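Local coordinates for protein putative metal-dependent phosphoesterase (Bifidobacterium adolescentis, PDB 3O0F) that binds three metal ions and adenosine monophosphate and hydrolyses phosphoesters, probably acting on nucleotides or nucleic-acid ends, at residues 213-219 / 244-248. Residues are numbered along the deposited sequence; the frame is centred on the assembly and turned at random.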
# COMPACT_ATOMS: atom_id res chain seq x y z
N LEU A 213 -4.96 -16.51 5.99
CA LEU A 213 -4.94 -15.94 4.65
C LEU A 213 -6.31 -16.03 3.97
O LEU A 213 -7.20 -16.81 4.36
CB LEU A 213 -3.91 -16.66 3.79
CG LEU A 213 -2.49 -16.78 4.33
CD1 LEU A 213 -1.65 -17.65 3.39
CD2 LEU A 213 -1.87 -15.36 4.50
N LEU A 214 -6.50 -15.20 2.97
CA LEU A 214 -7.61 -15.38 2.04
C LEU A 214 -7.59 -16.79 1.50
O LEU A 214 -6.52 -17.33 1.13
CB LEU A 214 -7.49 -14.41 0.85
CG LEU A 214 -7.77 -12.95 1.15
CD1 LEU A 214 -7.40 -12.10 -0.08
CD2 LEU A 214 -9.22 -12.73 1.58
N SER A 215 -8.77 -17.38 1.43
CA SER A 215 -8.91 -18.69 0.85
C SER A 215 -9.07 -18.59 -0.67
O SER A 215 -9.35 -17.52 -1.22
CB SER A 215 -10.11 -19.36 1.43
OG SER A 215 -11.26 -18.72 0.98
N ASP A 216 -8.95 -19.72 -1.35
CA ASP A 216 -9.21 -19.79 -2.80
C ASP A 216 -10.61 -19.31 -3.16
O ASP A 216 -10.79 -18.67 -4.19
CB ASP A 216 -9.07 -21.23 -3.33
CG ASP A 216 -7.62 -21.78 -3.23
OD1 ASP A 216 -6.73 -21.06 -2.74
OD2 ASP A 216 -7.37 -22.93 -3.67
N GLU A 217 -11.60 -19.69 -2.35
CA GLU A 217 -13.00 -19.26 -2.55
C GLU A 217 -13.14 -17.73 -2.47
O GLU A 217 -13.81 -17.15 -3.30
CB GLU A 217 -13.99 -19.98 -1.58
CG GLU A 217 -14.15 -21.48 -1.92
CD GLU A 217 -15.47 -22.20 -1.44
OE1 GLU A 217 -15.60 -22.60 -0.25
OE2 GLU A 217 -16.33 -22.46 -2.32
N GLN A 218 -12.50 -17.09 -1.49
CA GLN A 218 -12.54 -15.63 -1.39
C GLN A 218 -11.83 -14.99 -2.58
O GLN A 218 -12.28 -13.95 -3.08
CB GLN A 218 -11.93 -15.12 -0.09
CG GLN A 218 -12.66 -15.58 1.20
CD GLN A 218 -11.89 -15.20 2.45
OE1 GLN A 218 -10.86 -15.82 2.77
NE2 GLN A 218 -12.40 -14.19 3.19
N LEU A 219 -10.73 -15.59 -3.03
CA LEU A 219 -10.06 -15.09 -4.21
C LEU A 219 -10.93 -15.26 -5.44
O LEU A 219 -10.97 -14.35 -6.26
CB LEU A 219 -8.67 -15.74 -4.43
CG LEU A 219 -7.59 -15.25 -3.44
CD1 LEU A 219 -6.29 -16.03 -3.56
CD2 LEU A 219 -7.34 -13.74 -3.62
N ARG A 244 1.17 -21.28 -4.97
CA ARG A 244 -0.29 -21.29 -4.91
C ARG A 244 -0.89 -20.09 -5.70
O ARG A 244 -1.80 -20.24 -6.51
CB ARG A 244 -0.73 -21.31 -3.43
CG ARG A 244 -2.15 -20.86 -3.19
CD ARG A 244 -2.62 -21.16 -1.77
NE ARG A 244 -3.96 -20.60 -1.66
CZ ARG A 244 -4.27 -19.41 -1.14
NH1 ARG A 244 -3.35 -18.66 -0.54
NH2 ARG A 244 -5.53 -18.98 -1.18
N LEU A 245 -0.35 -18.91 -5.50
CA LEU A 245 -0.91 -17.72 -6.15
C LEU A 245 -0.64 -17.72 -7.67
O LEU A 245 -1.46 -17.26 -8.45
CB LEU A 245 -0.36 -16.44 -5.46
CG LEU A 245 -0.72 -16.17 -3.99
CD1 LEU A 245 0.17 -15.00 -3.46
CD2 LEU A 245 -2.23 -15.81 -3.76
N LEU A 246 0.54 -18.21 -8.08
CA LEU A 246 0.89 -18.31 -9.50
C LEU A 246 -0.07 -19.27 -10.21
O LEU A 246 -0.43 -19.04 -11.36
CB LEU A 246 2.33 -18.81 -9.67
CG LEU A 246 3.45 -17.82 -9.36
CD1 LEU A 246 4.79 -18.56 -9.33
CD2 LEU A 246 3.45 -16.60 -10.32
N THR A 247 -0.46 -20.34 -9.53
CA THR A 247 -1.37 -21.29 -10.08
C THR A 247 -2.74 -20.69 -10.27
O THR A 247 -3.35 -20.91 -11.31
CB THR A 247 -1.44 -22.56 -9.20
OG1 THR A 247 -0.13 -23.14 -9.17
CG2 THR A 247 -2.45 -23.57 -9.76
N ILE A 248 -3.24 -19.97 -9.26
CA ILE A 248 -4.50 -19.29 -9.37
C ILE A 248 -4.48 -18.25 -10.50
O ILE A 248 -5.41 -18.20 -11.32
CB ILE A 248 -4.92 -18.61 -8.04
CG1 ILE A 248 -5.22 -19.69 -6.97
CG2 ILE A 248 -6.10 -17.63 -8.29
CD1 ILE A 248 -5.23 -19.15 -5.54
O HOH W 1 -4.16 -16.00 0.04
O HOH W 2 -4.74 -23.18 -3.20
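Asp-216 OD1 is gripped by two nitrogens of Arg-244, with NH2 at 2.9 Å and NE at 3.0 Å in a side-on salt bridge that converges on this one oxygen. The carboxylate and guanidinium planes lie only 4° apart, and both N-H groups meet OD1 nearly along its C-O axis. With CG anti to the backbone N (chi1 160°) and the chain extended as far as NE, the arginine reaches from helix 239-252 to the first turn of helix 216-225 and the loop before it. Arg-244 NH2 also donates to Leu-214 O at 3.0 Å, a more bent bond whose acceptor lies 29° out of the guanidinium plane. One water links Leu-214 O to Arg-244 NH1, which also bonds to Gln-241; a second joins Asp-216 OD2 to NE, weakly on the arginine side. Asp-216 OD1 and both waters lie at the guanidinium edge, in its plane, which helps to fix its rotation. Just before helix 216-225, Ser-215 is the N-cap in a capping box: its OG accepts from Gln-218 N (3.2 Å), and Gln-218 OE1 receives Ser-215 N (2.9 Å). Beside the charged pair, Leu-219 CD1 packs against Ile-248 CD1 (3.8 Å) and Leu-245 CD2 (4.1 Å). The contact ties the start of helix 216-225 to helix 239-252 in this PHP-family fold; Leu-245 and Ile-248 also rest on strand 229-233, which connects the two helices in the chain, while Leu-214 packs on strand 83-90.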